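Local coordinates for DMATS type aromatic prenyltransferase (Micromonospora olivasterospora, PDB 6ZRY), which probably transfers a dimethylallyl group to the indole ring of tryptophan, as a 6-dimethylallyl tryptophan synthase with the ABBA-barrel fold, at residues Val324-His329 / Val343-Glu348. Sequence-based numbering, arbitrary orientation.
Sequences VGLIAH and VYLSAE. With TRP (tryptophan), chain C.
The last hairpin of the ABBA barrel, strands 327-333 and 341-346, brings the side chain of H329 against that of Y344 beside the bound tryptophan. Antiparallel pairing is evident from the backbone bonds: A328 N donates to Y344 O (2.9 Å), and S346 N reaches L326 O at 2.8 Å. Between these bonds I327 and L345 form a non-hydrogen-bonded pair, their side chains lying side by side and pointing the same way, with I327 CG1 4.1 Å from L345 CD2. This apolar face meets the outer helices, I327 packing on helix 287-300 and L345 on helix 305-315.

H329 and Y344 share the other face of the sheet, where H329 lines the tryptophan pocket. With CG of H329 anti to its carbonyl carbon (chi1 -51°), the imidazole is placed with an edge toward the phenol face, planes at 78° and centroids 5.7 Å apart. One imidazole face carries the substrate indole, whose CZ2 sits over the ring centre, while the substrate OXT lies in plane at the edge, 3.3 Å from H329 NE2. A leucine in place of H329 would probably leave the indole without its flat stacking partner and the Y344 face without its aromatic edge. E62 and R281, both in contact with H329, are hydrogen-bonded to the bound tryptophan.

Farther from the pocket, E348 OE1 is bridged by a water to V324 O and also salt-bridged to R318. Two residues earlier, S346 OG donates to G325 O over 2.6 Å, nearly in line with the carbonyl bond (161°).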
loop_
_atom_site.group_PDB
_atom_site.type_symbol
_atom_site.label_atom_id
_atom_site.label_comp_id
_atom_site.label_asym_id
_atom_site.label_seq_id
_atom_site.Cartn_x
_atom_site.Cartn_y
_atom_site.Cartn_z
ATOM N N VAL A 324 18.691 5.120 3.989
ATOM C CA VAL A 324 18.004 4.120 3.176
ATOM C C VAL A 324 16.562 4.093 3.675
ATOM O O VAL A 324 16.327 4.574 4.820
ATOM C CB VAL A 324 18.722 2.762 3.289
ATOM C CG1 VAL A 324 18.455 2.056 4.605
ATOM C CG2 VAL A 324 18.384 1.857 2.128
ATOM N N GLY A 325 15.628 3.652 2.834
ATOM C CA GLY A 325 14.219 3.463 3.234
ATOM C C GLY A 325 13.327 4.669 2.936
ATOM O O GLY A 325 12.124 4.558 3.184
ATOM N N LEU A 326 13.864 5.799 2.455
ATOM C CA LEU A 326 12.994 6.873 1.922
ATOM C C LEU A 326 12.172 6.266 0.796
ATOM O O LEU A 326 10.939 6.358 0.835
ATOM C CB LEU A 326 13.800 8.073 1.406
ATOM C CG LEU A 326 12.970 9.073 0.609
ATOM C CD1 LEU A 326 11.919 9.734 1.472
ATOM C CD2 LEU A 326 13.848 10.100 -0.055
ATOM N N ILE A 327 12.842 5.637 -0.167
ATOM C CA ILE A 327 12.150 4.873 -1.231
ATOM C C ILE A 327 11.890 3.475 -0.658
ATOM O O ILE A 327 12.790 2.653 -0.651
ATOM C CB ILE A 327 12.948 4.871 -2.544
ATOM C CG1 ILE A 327 13.303 6.295 -2.971
ATOM C CG2 ILE A 327 12.166 4.129 -3.623
ATOM C CD1 ILE A 327 14.167 6.379 -4.201
ATOM N N ALA A 328 10.696 3.267 -0.121
ATOM C CA ALA A 328 10.371 2.083 0.680
ATOM C C ALA A 328 10.084 0.880 -0.235
ATOM O O ALA A 328 10.469 -0.262 0.101
ATOM C CB ALA A 328 9.171 2.392 1.550
ATOM N N HIS A 329 9.381 1.142 -1.304
ATOM C CA HIS A 329 8.924 0.156 -2.302
ATOM C C HIS A 329 8.926 0.790 -3.689
ATOM O O HIS A 329 8.821 2.033 -3.807
ATOM C CB HIS A 329 7.516 -0.354 -2.018
ATOM C CG HIS A 329 7.271 -0.842 -0.643
ATOM N ND1 HIS A 329 7.333 -2.168 -0.329
ATOM C CD2 HIS A 329 6.910 -0.198 0.489
ATOM C CE1 HIS A 329 7.022 -2.329 0.963
ATOM N NE2 HIS A 329 6.775 -1.135 1.487
ATOM N N VAL A 343 6.046 4.675 -6.847
ATOM C CA VAL A 343 7.195 4.866 -5.938
ATOM C C VAL A 343 6.612 5.215 -4.580
ATOM O O VAL A 343 5.746 6.093 -4.522
ATOM C CB VAL A 343 8.144 5.966 -6.470
ATOM C CG1 VAL A 343 9.397 6.063 -5.625
ATOM C CG2 VAL A 343 8.503 5.721 -7.934
ATOM N N TYR A 344 7.038 4.508 -3.548
ATOM C CA TYR A 344 6.486 4.626 -2.179
ATOM C C TYR A 344 7.534 5.384 -1.385
ATOM O O TYR A 344 8.710 4.923 -1.346
ATOM C CB TYR A 344 6.111 3.248 -1.645
ATOM C CG TYR A 344 5.074 2.548 -2.469
ATOM C CD1 TYR A 344 5.423 1.960 -3.666
ATOM C CD2 TYR A 344 3.748 2.463 -2.064
ATOM C CE1 TYR A 344 4.493 1.307 -4.452
ATOM C CE2 TYR A 344 2.795 1.825 -2.857
ATOM C CZ TYR A 344 3.185 1.224 -4.038
ATOM O OH TYR A 344 2.302 0.595 -4.864
ATOM N N LEU A 345 7.146 6.527 -0.825
ATOM C CA LEU A 345 8.062 7.468 -0.146
ATOM C C LEU A 345 7.715 7.580 1.345
ATOM O O LEU A 345 6.546 7.868 1.692
ATOM C CB LEU A 345 7.965 8.817 -0.860
ATOM C CG LEU A 345 8.401 8.818 -2.320
ATOM C CD1 LEU A 345 8.117 10.177 -2.966
ATOM C CD2 LEU A 345 9.873 8.481 -2.444
ATOM N N SER A 346 8.701 7.321 2.195
ATOM C CA SER A 346 8.556 7.317 3.657
ATOM C C SER A 346 8.563 8.745 4.219
ATOM O O SER A 346 9.373 9.553 3.811
ATOM C CB SER A 346 9.644 6.503 4.294
ATOM O OG SER A 346 9.656 5.177 3.783
ATOM N N ALA A 347 7.718 9.005 5.197
ATOM C CA ALA A 347 7.689 10.278 5.936
ATOM C C ALA A 347 8.984 10.478 6.731
ATOM O O ALA A 347 9.406 11.616 6.870
ATOM C CB ALA A 347 6.480 10.294 6.837
ATOM N N GLU A 348 9.570 9.414 7.260
ATOM C CA GLU A 348 10.761 9.483 8.134
ATOM C C GLU A 348 10.518 10.531 9.240
ATOM O O GLU A 348 11.446 11.337 9.554
ATOM C CB GLU A 348 12.010 9.833 7.334
ATOM C CG GLU A 348 12.385 8.806 6.278
ATOM C CD GLU A 348 13.693 9.077 5.536
ATOM O OE1 GLU A 348 14.387 8.127 5.254
ATOM O OE2 GLU A 348 13.966 10.274 5.175
HETATM N N TRP C . 5.484 -1.097 5.877
HETATM C CA TRP C . 4.765 -2.393 5.619
HETATM C C TRP C . 5.662 -3.320 4.796
HETATM O O TRP C . 5.356 -4.520 4.677
HETATM C CB TRP C . 3.407 -2.155 4.933
HETATM C CG TRP C . 3.486 -1.526 3.577
HETATM C CD1 TRP C . 3.595 -0.192 3.289
HETATM C CD2 TRP C . 3.447 -2.207 2.308
HETATM N NE1 TRP C . 3.634 -0.003 1.931
HETATM C CE2 TRP C . 3.534 -1.216 1.303
HETATM C CE3 TRP C . 3.332 -3.550 1.922
HETATM C CZ2 TRP C . 3.532 -1.530 -0.058
HETATM C CZ3 TRP C . 3.328 -3.858 0.578
HETATM C CH2 TRP C . 3.420 -2.860 -0.395
HETATM O OXT TRP C . 6.701 -2.884 4.251
HETATM O O HOH W 1 14.519 5.771 6.378
#